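Local coordinates for uncharacterized protein (Methanothermobacter thermautotrophicus, PDB 1IHN) that is of unknown function, belongs to the DUF498/DUF598 family and has a fold that was novel when its structure was solved, at residues Arg34-Ser39 against Gly44-Met49; Asn96-Arg99 against Arg104-Ala107; Ser5-Gly10 against Glu90-Tyr95. All blocks are in the same frame, centred on the assembly; numbering follows the deposited sequence.

Interaction 1 (Arg34-Ser39 against Gly44-Met49)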
loop_
_atom_site.group_PDB
_atom_site.type_symbol
_atom_site.label_atom_id
_atom_site.label_comp_id
_atom_site.label_asym_id
_atom_site.label_seq_id
_atom_site.Cartn_x
_atom_site.Cartn_y
_atom_site.Cartn_z
ATOM N N ARG A 34 -8.419 1.710 1.657
ATOM C CA ARG A 34 -7.654 2.873 1.245
ATOM C C ARG A 34 -8.624 4.054 1.176
ATOM O O ARG A 34 -9.752 3.910 0.713
ATOM C CB ARG A 34 -7.020 2.637 -0.126
ATOM C CG ARG A 34 -6.278 3.845 -0.649
ATOM C CD ARG A 34 -5.814 3.670 -2.083
ATOM N NE ARG A 34 -5.479 4.971 -2.640
ATOM C CZ ARG A 34 -5.507 5.280 -3.929
ATOM N NH1 ARG A 34 -5.846 4.370 -4.836
ATOM N NH2 ARG A 34 -5.255 6.527 -4.302
ATOM N N ARG A 35 -8.191 5.218 1.642
ATOM C CA ARG A 35 -9.047 6.403 1.622
ATOM C C ARG A 35 -8.905 7.173 0.311
ATOM O O ARG A 35 -8.320 8.257 0.273
ATOM C CB ARG A 35 -8.700 7.319 2.794
ATOM C CG ARG A 35 -8.811 6.646 4.139
ATOM C CD ARG A 35 -8.539 7.636 5.246
ATOM N NE ARG A 35 -8.582 7.014 6.562
ATOM C CZ ARG A 35 -8.505 7.690 7.704
ATOM N NH1 ARG A 35 -8.384 9.012 7.685
ATOM N NH2 ARG A 35 -8.541 7.044 8.863
ATOM N N LYS A 36 -9.451 6.610 -0.760
ATOM C CA LYS A 36 -9.373 7.233 -2.077
ATOM C C LYS A 36 -9.962 8.641 -2.149
ATOM O O LYS A 36 -9.546 9.436 -2.988
ATOM C CB LYS A 36 -10.067 6.350 -3.118
ATOM C CG LYS A 36 -9.396 5.015 -3.360
ATOM C CD LYS A 36 -10.032 4.307 -4.547
ATOM C CE LYS A 36 -9.347 2.986 -4.825
ATOM N NZ LYS A 36 -9.397 2.116 -3.621
ATOM N N GLU A 37 -10.922 8.946 -1.277
ATOM C CA GLU A 37 -11.568 10.263 -1.272
ATOM C C GLU A 37 -10.575 11.391 -1.027
ATOM O O GLU A 37 -10.723 12.488 -1.566
ATOM C CB GLU A 37 -12.662 10.340 -0.195
ATOM C CG GLU A 37 -13.323 9.020 0.151
ATOM C CD GLU A 37 -12.437 8.132 1.012
ATOM O OE1 GLU A 37 -12.021 8.584 2.100
ATOM O OE2 GLU A 37 -12.160 6.985 0.600
ATOM N N ILE A 38 -9.569 11.127 -0.201
ATOM C CA ILE A 38 -8.568 12.138 0.095
ATOM C C ILE A 38 -7.960 12.667 -1.200
ATOM O O ILE A 38 -7.902 13.872 -1.426
ATOM C CB ILE A 38 -7.453 11.562 0.990
ATOM C CG1 ILE A 38 -8.039 11.187 2.353
ATOM C CG2 ILE A 38 -6.327 12.573 1.149
ATOM C CD1 ILE A 38 -7.026 10.613 3.337
ATOM N N SER A 39 -7.530 11.752 -2.057
ATOM C CA SER A 39 -6.924 12.124 -3.321
ATOM C C SER A 39 -7.934 12.614 -4.353
ATOM O O SER A 39 -7.630 13.496 -5.151
ATOM C CB SER A 39 -6.133 10.938 -3.875
ATOM O OG SER A 39 -5.073 10.619 -2.993
ATOM N N GLY A 44 -9.124 15.388 -8.067
ATOM C CA GLY A 44 -10.231 15.122 -8.968
ATOM C C GLY A 44 -10.149 13.694 -9.472
ATOM O O GLY A 44 -10.927 13.280 -10.326
ATOM N N THR A 45 -9.182 12.948 -8.945
ATOM C CA THR A 45 -8.978 11.550 -9.302
ATOM C C THR A 45 -8.138 10.890 -8.216
ATOM O O THR A 45 -7.301 11.541 -7.595
ATOM C CB THR A 45 -8.238 11.391 -10.670
ATOM O OG1 THR A 45 -7.944 10.008 -10.889
ATOM C CG2 THR A 45 -6.930 12.187 -10.694
ATOM N N SER A 46 -8.365 9.605 -7.974
ATOM C CA SER A 46 -7.589 8.904 -6.963
ATOM C C SER A 46 -6.380 8.207 -7.588
ATOM O O SER A 46 -5.656 7.482 -6.906
ATOM C CB SER A 46 -8.464 7.894 -6.216
ATOM O OG SER A 46 -9.197 7.087 -7.115
ATOM N N HIS A 47 -6.166 8.441 -8.883
ATOM C CA HIS A 47 -5.039 7.849 -9.604
ATOM C C HIS A 47 -3.748 8.576 -9.272
ATOM O O HIS A 47 -2.650 8.126 -9.614
ATOM C CB HIS A 47 -5.278 7.892 -11.108
ATOM C CG HIS A 47 -5.262 6.544 -11.750
ATOM N ND1 HIS A 47 -6.235 5.598 -11.510
ATOM C CD2 HIS A 47 -4.369 5.965 -12.587
ATOM C CE1 HIS A 47 -5.942 4.493 -12.173
ATOM N NE2 HIS A 47 -4.815 4.689 -12.833
ATOM N N VAL A 48 -3.895 9.724 -8.623
ATOM C CA VAL A 48 -2.764 10.518 -8.174
ATOM C C VAL A 48 -2.943 10.453 -6.669
ATOM O O VAL A 48 -3.966 10.896 -6.146
ATOM C CB VAL A 48 -2.865 11.999 -8.630
ATOM C CG1 VAL A 48 -1.754 12.825 -7.989
ATOM C CG2 VAL A 48 -2.772 12.088 -10.142
HETATM N N MSE A 49 -1.967 9.886 -5.972
HETATM C CA MSE A 49 -2.068 9.760 -4.528
HETATM C C MSE A 49 -1.620 11.012 -3.807
HETATM O O MSE A 49 -0.539 11.539 -4.067
HETATM C CB MSE A 49 -1.236 8.575 -4.040
HETATM C CG MSE A 49 -1.450 8.245 -2.573
HETATM SE SE MSE A 49 -0.363 6.757 -1.978
HETATM C CE MSE A 49 -1.228 5.354 -2.965
#
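The guanidinium of R34 is the flat group at the centre: CG of K36 lies 3.7 Å above one face, CE of selenomethionine M49 sits 4.0 Å above the opposite face, both offset toward the rim, and the carbonyl of S46 meets the edge. There R34 NH2 donates to S46 O over 2.8 Å at an N-H...O angle of 166°. The oxygen lies nearly in the guanidinium plane, and the C=O...N angle of 143°, within the carbonyl plane, shows that a lone pair is used. An extended chain, with CG anti to the backbone N (chi1 176°), carries the group there. Salt bridges from NH1 to D22 and from NE to E53 fix its rotation. Alongside, CB of K36 touches CB of S46 at 3.8 Å. On the next helical turn, CB of S39 approaches V48 O to 3.1 Å, while its OG is hydrogen-bonded to E53 and to the backbone N of A50. G44, with positive phi, ends helix 36-43, and T45 OG1 accepts from H47 N at 3.1 Å. The arrangement is that of a short helix whose exit folds back through an ST turn into strand 48-49, with a buried arginine clamping the returning backbone.

Interaction 2 (Asn96-Arg99 against Arg104-Ala107)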
loop_
_atom_site.group_PDB
_atom_site.type_symbol
_atom_site.label_atom_id
_atom_site.label_comp_id
_atom_site.label_asym_id
_atom_site.label_seq_id
_atom_site.Cartn_x
_atom_site.Cartn_y
_atom_site.Cartn_z
ATOM N N ASN A 96 6.946 -8.417 2.314
ATOM C CA ASN A 96 7.181 -9.689 2.987
ATOM C C ASN A 96 8.628 -9.754 3.446
ATOM O O ASN A 96 8.922 -10.271 4.523
ATOM C CB ASN A 96 6.855 -10.875 2.066
ATOM C CG ASN A 96 5.352 -11.095 1.894
ATOM O OD1 ASN A 96 4.543 -10.678 2.735
ATOM N ND2 ASN A 96 4.974 -11.771 0.814
ATOM N N GLU A 97 9.524 -9.208 2.629
ATOM C CA GLU A 97 10.948 -9.183 2.949
ATOM C C GLU A 97 11.210 -8.486 4.271
ATOM O O GLU A 97 11.765 -9.072 5.196
ATOM C CB GLU A 97 11.727 -8.444 1.864
ATOM C CG GLU A 97 12.340 -9.316 0.798
ATOM C CD GLU A 97 13.087 -8.491 -0.228
ATOM O OE1 GLU A 97 13.938 -7.672 0.180
ATOM O OE2 GLU A 97 12.824 -8.659 -1.437
ATOM N N GLU A 98 10.817 -7.220 4.340
ATOM C CA GLU A 98 11.017 -6.410 5.534
ATOM C C GLU A 98 10.241 -6.922 6.742
ATOM O O GLU A 98 10.768 -6.957 7.854
ATOM C CB GLU A 98 10.651 -4.959 5.225
ATOM C CG GLU A 98 11.663 -4.275 4.321
ATOM C CD GLU A 98 11.096 -3.073 3.598
ATOM O OE1 GLU A 98 10.306 -2.325 4.211
ATOM O OE2 GLU A 98 11.449 -2.865 2.417
ATOM N N ARG A 99 8.992 -7.320 6.529
ATOM C CA ARG A 99 8.177 -7.848 7.619
ATOM C C ARG A 99 8.857 -9.122 8.133
ATOM O O ARG A 99 8.941 -9.347 9.336
ATOM C CB ARG A 99 6.762 -8.154 7.118
ATOM C CG ARG A 99 5.806 -8.738 8.154
ATOM C CD ARG A 99 5.579 -7.816 9.340
ATOM N NE ARG A 99 6.773 -7.713 10.168
ATOM C CZ ARG A 99 6.804 -7.151 11.371
ATOM N NH1 ARG A 99 5.698 -6.635 11.894
ATOM N NH2 ARG A 99 7.940 -7.114 12.054
ATOM N N ARG A 104 9.326 -2.619 11.149
ATOM C CA ARG A 104 8.003 -2.016 11.331
ATOM C C ARG A 104 7.639 -1.504 9.944
ATOM O O ARG A 104 8.034 -0.401 9.558
ATOM C CB ARG A 104 8.054 -0.831 12.302
ATOM C CG ARG A 104 8.211 -1.198 13.765
ATOM C CD ARG A 104 8.342 0.048 14.641
ATOM N NE ARG A 104 7.097 0.803 14.781
ATOM C CZ ARG A 104 6.038 0.391 15.475
ATOM N NH1 ARG A 104 6.059 -0.780 16.096
ATOM N NH2 ARG A 104 4.960 1.158 15.565
ATOM N N VAL A 105 6.904 -2.314 9.191
ATOM C CA VAL A 105 6.518 -1.944 7.836
ATOM C C VAL A 105 5.019 -1.718 7.691
ATOM O O VAL A 105 4.210 -2.378 8.337
ATOM C CB VAL A 105 6.938 -3.034 6.823
ATOM C CG1 VAL A 105 6.808 -2.504 5.397
ATOM C CG2 VAL A 105 8.354 -3.486 7.105
ATOM N N ALA A 106 4.667 -0.773 6.830
ATOM C CA ALA A 106 3.283 -0.444 6.547
ATOM C C ALA A 106 3.192 -0.288 5.035
ATOM O O ALA A 106 4.196 -0.019 4.373
ATOM C CB ALA A 106 2.896 0.852 7.239
ATOM N N ALA A 107 1.998 -0.455 4.483
ATOM C CA ALA A 107 1.842 -0.330 3.045
ATOM C C ALA A 107 0.464 0.123 2.603
ATOM O O ALA A 107 -0.517 0.011 3.336
ATOM C CB ALA A 107 2.183 -1.664 2.370
#
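V105 has the most surface buried by this contact, followed by E98 and R99, and its CG2 makes the closest approach to the helix. CG2 of V105 comes to 3.3 Å from CB of E98 and to 3.9 Å from the backbone N of R99. With CG2 anti to its own carbonyl carbon and CG1 anti to the backbone N (chi1 -168°), both methyls can face the glutamate: E98 OE1 is 3.7 Å from V105 CG1 and the same distance from V105 CG2. The two side chains cross at about a right angle, E98 running past the end of the valine. This is the second half of a beta-alpha-beta crossover, strand 84-86 to helix 88-100 to strand 105-109, which passes over strand 64-68; strand 105-109 is the middle strand of the five-stranded mixed sheet. OE1 of E98 is also hydrogen-bonded to OG of S64 at the start of the adjacent parallel strand 64-68. R99 sends its CB bond to the side of the strand, and the nearest CA pair, R99 and V105, is 6.1 Å apart. I66, also on strand 64-68, touches both E98 and V105.

Interaction 3 (Ser5-Gly10 against Glu90-Tyr95)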
loop_
_atom_site.group_PDB
_atom_site.type_symbol
_atom_site.label_atom_id
_atom_site.label_comp_id
_atom_site.label_asym_id
_atom_site.label_seq_id
_atom_site.Cartn_x
_atom_site.Cartn_y
_atom_site.Cartn_z
ATOM N N SER A 5 0.257 -13.390 0.394
ATOM C CA SER A 5 0.466 -14.717 -0.176
ATOM C C SER A 5 -0.094 -14.841 -1.584
ATOM O O SER A 5 -0.179 -15.937 -2.134
ATOM C CB SER A 5 -0.163 -15.783 0.727
ATOM O OG SER A 5 -1.537 -15.518 0.946
ATOM N N ASP A 6 -0.475 -13.714 -2.171
ATOM C CA ASP A 6 -1.012 -13.727 -3.520
ATOM C C ASP A 6 -1.222 -12.332 -4.087
ATOM O O ASP A 6 -1.702 -11.426 -3.402
ATOM C CB ASP A 6 -2.331 -14.499 -3.563
ATOM C CG ASP A 6 -2.876 -14.629 -4.972
ATOM O OD1 ASP A 6 -3.893 -13.972 -5.284
ATOM O OD2 ASP A 6 -2.273 -15.381 -5.769
ATOM N N CYS A 7 -0.844 -12.176 -5.349
ATOM C CA CYS A 7 -0.987 -10.915 -6.056
ATOM C C CYS A 7 -1.429 -11.229 -7.474
ATOM O O CYS A 7 -0.924 -12.159 -8.101
ATOM C CB CYS A 7 0.345 -10.157 -6.085
ATOM S SG CYS A 7 0.269 -8.517 -6.887
ATOM N N ARG A 8 -2.387 -10.453 -7.962
ATOM C CA ARG A 8 -2.923 -10.606 -9.311
ATOM C C ARG A 8 -3.779 -9.374 -9.556
ATOM O O ARG A 8 -4.145 -8.682 -8.605
ATOM C CB ARG A 8 -3.774 -11.871 -9.412
ATOM C CG ARG A 8 -4.919 -11.927 -8.418
ATOM C CD ARG A 8 -5.613 -13.275 -8.464
ATOM N NE ARG A 8 -4.682 -14.373 -8.215
ATOM C CZ ARG A 8 -5.044 -15.649 -8.109
ATOM N NH1 ARG A 8 -6.319 -15.991 -8.231
ATOM N NH2 ARG A 8 -4.132 -16.584 -7.881
ATOM N N PHE A 9 -4.099 -9.086 -10.814
ATOM C CA PHE A 9 -4.909 -7.909 -11.091
ATOM C C PHE A 9 -6.186 -7.957 -10.270
ATOM O O PHE A 9 -6.832 -8.996 -10.179
ATOM C CB PHE A 9 -5.286 -7.810 -12.569
ATOM C CG PHE A 9 -5.989 -6.527 -12.918
ATOM C CD1 PHE A 9 -5.262 -5.365 -13.172
ATOM C CD2 PHE A 9 -7.378 -6.465 -12.945
ATOM C CE1 PHE A 9 -5.910 -4.158 -13.449
ATOM C CE2 PHE A 9 -8.036 -5.267 -13.218
ATOM C CZ PHE A 9 -7.301 -4.110 -13.471
ATOM N N GLY A 10 -6.532 -6.825 -9.666
ATOM C CA GLY A 10 -7.746 -6.739 -8.876
ATOM C C GLY A 10 -7.776 -7.497 -7.566
ATOM O O GLY A 10 -8.808 -7.497 -6.891
ATOM N N GLU A 90 5.366 -6.470 -7.032
ATOM C CA GLU A 90 6.766 -6.354 -6.616
ATOM C C GLU A 90 6.774 -5.742 -5.214
ATOM O O GLU A 90 7.672 -5.985 -4.410
ATOM C CB GLU A 90 7.550 -5.443 -7.567
ATOM C CG GLU A 90 8.067 -6.138 -8.817
ATOM C CD GLU A 90 8.695 -5.174 -9.811
ATOM O OE1 GLU A 90 9.586 -4.386 -9.415
ATOM O OE2 GLU A 90 8.300 -5.213 -10.997
ATOM N N ALA A 91 5.751 -4.948 -4.927
ATOM C CA ALA A 91 5.632 -4.293 -3.633
ATOM C C ALA A 91 5.373 -5.278 -2.502
ATOM O O ALA A 91 5.937 -5.138 -1.416
ATOM C CB ALA A 91 4.522 -3.242 -3.678
ATOM N N ILE A 92 4.529 -6.276 -2.754
ATOM C CA ILE A 92 4.205 -7.260 -1.721
ATOM C C ILE A 92 5.389 -8.146 -1.381
ATOM O O ILE A 92 5.519 -8.607 -0.250
ATOM C CB ILE A 92 3.022 -8.174 -2.124
ATOM C CG1 ILE A 92 3.380 -8.988 -3.366
ATOM C CG2 ILE A 92 1.780 -7.345 -2.367
ATOM C CD1 ILE A 92 2.462 -10.167 -3.581
ATOM N N LYS A 93 6.247 -8.394 -2.367
ATOM C CA LYS A 93 7.427 -9.213 -2.135
ATOM C C LYS A 93 8.350 -8.454 -1.196
ATOM O O LYS A 93 8.889 -9.021 -0.245
ATOM C CB LYS A 93 8.169 -9.493 -3.447
ATOM C CG LYS A 93 7.457 -10.439 -4.399
ATOM C CD LYS A 93 8.345 -10.755 -5.596
ATOM C CE LYS A 93 7.627 -11.634 -6.615
ATOM N NZ LYS A 93 8.483 -11.917 -7.808
ATOM N N ARG A 94 8.524 -7.167 -1.485
ATOM C CA ARG A 94 9.380 -6.295 -0.693
ATOM C C ARG A 94 8.838 -6.165 0.726
ATOM O O ARG A 94 9.605 -6.106 1.690
ATOM C CB ARG A 94 9.464 -4.913 -1.347
ATOM C CG ARG A 94 10.371 -3.924 -0.628
ATOM C CD ARG A 94 11.835 -4.354 -0.691
ATOM N NE ARG A 94 12.361 -4.291 -2.052
ATOM C CZ ARG A 94 12.794 -3.179 -2.639
ATOM N NH1 ARG A 94 12.777 -2.024 -1.986
ATOM N NH2 ARG A 94 13.234 -3.221 -3.889
ATOM N N TYR A 95 7.514 -6.107 0.845
ATOM C CA TYR A 95 6.868 -6.000 2.146
ATOM C C TYR A 95 7.151 -7.263 2.947
ATOM O O TYR A 95 7.534 -7.194 4.121
ATOM C CB TYR A 95 5.350 -5.843 1.994
ATOM C CG TYR A 95 4.611 -5.943 3.314
ATOM C CD1 TYR A 95 4.351 -4.811 4.087
ATOM C CD2 TYR A 95 4.217 -7.184 3.816
ATOM C CE1 TYR A 95 3.717 -4.918 5.331
ATOM C CE2 TYR A 95 3.589 -7.302 5.052
ATOM C CZ TYR A 95 3.344 -6.172 5.805
ATOM O OH TYR A 95 2.745 -6.312 7.037
#
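Strand residues 5-8 and the helical residues 90-95 keep their backbones well apart, the nearest CA atoms being those of C7 and I92 at 7.7 Å, so the contact depends on side chains reaching between them. C7 and I92 both direct their CB bonds toward the opposing segment. The end of the isoleucine does the touching: I92 CD1 presses against C7 CB at 3.3 Å, tighter than usual for two carbons, and lies 4.3 Å from the backbone C of D6. I92 holds CG1 between its backbone N and carbonyl carbon (chi1 62°), an unfavourable setting that nevertheless turns the long branch out to the strand. C7 places SG anti to the backbone N (chi1 -177°), where it forms a disulfide with C89. Since C89 immediately precedes E90, a covalent link lies right beside the apolar contact and ties strand to helix near the helix's first turn. D6 points its CB bond away from the helix, and its OD2 forms a salt bridge with NH2 of R8 at 3.1 Å, weak as a hydrogen bond with an N-H...O angle of 122°. Strand 4-8 is an outermost strand of a three-stranded antiparallel sheet, paired with strand 11-14, and helix 88-100 lies between that sheet and the mixed sheet: I92 meets C7, while A91, R94 and Y95 touch I66 on strand 64-68.

How the interactions relate
Interactions 2 and 3 share helix 88-100, their centres about 12 Å apart, and they touch where Y95 CD1 packs at 3.6 Å from V105 CG1. Interaction 1 lies on the opposite side of the chain's centre, about 23 and 21 Å from them between centres, although in sequence it is nested inside the loop that interaction 3 closes. All three are partly buried, but only interaction 1 includes an exposed touching residue. Interaction 1, at a peripheral helix-to-strand turn, mixes a charged-group hydrogen bond with aliphatic packing and has the largest buried area, 315 Å². The other two (162 and 115 Å²) rely on aliphatic contacts, supplemented in interaction 3 by the neighbouring disulfide.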